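Local coordinates for protein separin (Saccharomyces cerevisiae, PDB 5U1T) that cleaves the cohesin subunit SCC1 as a caspase-like cysteine protease at the onset of anaphase, so that sister chromatids can separate, at residues S54-S57 with I58-L62. Numbering follows the deposited sequence.
Sequences SLNS and IYSLL
Y59 and L55 stand one helical turn apart and point the same way, joined first through the backbone: Y59 N donates to L55 O at 2.9 Å, an almost straight bond (175°). The tyrosine's CB then passes 3.5 Å from L55 O. With CG beside the backbone N and anti to the carbonyl carbon (chi1 -79°), the ring runs back alongside L55: CG and CD2 lie obliquely by L55 O, CD2 at 3.1 Å from it, and CE2 meets L55 CD2 at 3.9 Å. Tyrosine suits this buried place because its ring offers leucine an apolar flank and its hydroxyl, at the tip, finds a hydrogen-bonding partner in H78 of helix 69-87. A phenylalanine here would lack the hydroxyl and would probably leave H78 ND1 without that mate.

On a more exposed side, S60 binds N56 O twice, through its OG at 3.0 Å and its N at 3.1 Å, from opposite faces of the carbonyl plane. A serine fits here because, with OG beside its own backbone N, the short side chain folds back onto the helix's own carbonyl. I58 N to S54 O and L61 N to S57 O continue the i to i+4 ladder.

All this lies within helix 48-64, away from the active site inferred by similarity. Its buried side, L55 and Y59, packs against both helix 69-87, at H78, T74 and V75, and helix 91-103, at F100 and L101.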
loop_
_atom_site.group_PDB
_atom_site.type_symbol
_atom_site.label_atom_id
_atom_site.label_comp_id
_atom_site.label_asym_id
_atom_site.label_seq_id
_atom_site.Cartn_x
_atom_site.Cartn_y
_atom_site.Cartn_z
ATOM N N SER A 54 -33.710 -42.401 19.078
ATOM C CA SER A 54 -32.335 -42.629 18.668
ATOM C C SER A 54 -32.196 -42.519 17.163
ATOM O O SER A 54 -31.252 -41.927 16.678
ATOM C CB SER A 54 -31.853 -43.984 19.138
ATOM O OG SER A 54 -32.047 -44.106 20.531
ATOM N N LEU A 55 -33.146 -43.063 16.421
ATOM C CA LEU A 55 -33.115 -42.956 14.966
ATOM C C LEU A 55 -33.208 -41.510 14.461
ATOM O O LEU A 55 -32.373 -41.056 13.683
ATOM C CB LEU A 55 -34.243 -43.790 14.358
ATOM C CG LEU A 55 -33.899 -45.266 14.145
ATOM C CD1 LEU A 55 -35.117 -46.077 13.663
ATOM C CD2 LEU A 55 -32.713 -45.348 13.168
ATOM N N ASN A 56 -34.235 -40.789 14.886
ATOM C CA ASN A 56 -34.387 -39.424 14.451
ATOM C C ASN A 56 -33.226 -38.537 14.907
ATOM O O ASN A 56 -32.844 -37.588 14.228
ATOM C CB ASN A 56 -35.686 -38.842 14.972
ATOM C CG ASN A 56 -35.833 -37.393 14.606
ATOM O OD1 ASN A 56 -35.435 -36.509 15.360
ATOM N ND2 ASN A 56 -36.364 -37.139 13.419
ATOM N N SER A 57 -32.687 -38.845 16.078
ATOM C CA SER A 57 -31.575 -38.103 16.612
ATOM C C SER A 57 -30.356 -38.259 15.688
ATOM O O SER A 57 -29.703 -37.280 15.337
ATOM C CB SER A 57 -31.293 -38.579 18.028
ATOM O OG SER A 57 -30.076 -38.070 18.495
ATOM N N ILE A 58 -30.095 -39.485 15.249
ATOM C CA ILE A 58 -28.963 -39.789 14.376
ATOM C C ILE A 58 -29.169 -39.274 12.942
ATOM O O ILE A 58 -28.253 -38.693 12.359
ATOM C CB ILE A 58 -28.676 -41.315 14.329
ATOM C CG1 ILE A 58 -28.375 -41.861 15.729
ATOM C CG2 ILE A 58 -27.482 -41.592 13.457
ATOM C CD1 ILE A 58 -28.645 -43.389 15.900
ATOM N N TYR A 59 -30.351 -39.497 12.373
ATOM C CA TYR A 59 -30.644 -39.012 11.023
ATOM C C TYR A 59 -30.462 -37.495 10.947
ATOM O O TYR A 59 -30.037 -36.973 9.934
ATOM C CB TYR A 59 -32.073 -39.368 10.592
ATOM C CG TYR A 59 -32.319 -40.789 10.115
ATOM C CD1 TYR A 59 -31.628 -41.326 9.030
ATOM C CD2 TYR A 59 -33.286 -41.578 10.721
ATOM C CE1 TYR A 59 -31.866 -42.617 8.595
ATOM C CE2 TYR A 59 -33.532 -42.863 10.295
ATOM C CZ TYR A 59 -32.824 -43.381 9.233
ATOM O OH TYR A 59 -33.095 -44.670 8.814
ATOM N N SER A 60 -30.797 -36.796 12.029
ATOM C CA SER A 60 -30.690 -35.343 12.083
ATOM C C SER A 60 -29.274 -34.840 12.145
ATOM O O SER A 60 -28.916 -33.882 11.466
ATOM C CB SER A 60 -31.419 -34.807 13.289
ATOM O OG SER A 60 -32.793 -34.789 13.030
ATOM N N LEU A 61 -28.485 -35.475 12.996
ATOM C CA LEU A 61 -27.090 -35.102 13.153
ATOM C C LEU A 61 -26.324 -35.324 11.866
ATOM O O LEU A 61 -25.605 -34.443 11.407
ATOM C CB LEU A 61 -26.423 -35.889 14.280
ATOM C CG LEU A 61 -24.976 -35.415 14.398
ATOM C CD1 LEU A 61 -24.690 -34.839 15.773
ATOM C CD2 LEU A 61 -23.977 -36.536 14.057
ATOM N N LEU A 62 -26.488 -36.509 11.297
ATOM C CA LEU A 62 -25.762 -36.925 10.117
ATOM C C LEU A 62 -26.049 -36.008 8.946
ATOM O O LEU A 62 -25.174 -35.706 8.138
ATOM C CB LEU A 62 -26.122 -38.370 9.774
ATOM C CG LEU A 62 -25.445 -39.331 10.741
ATOM C CD1 LEU A 62 -25.865 -40.753 10.450
ATOM C CD2 LEU A 62 -23.945 -39.168 10.642
#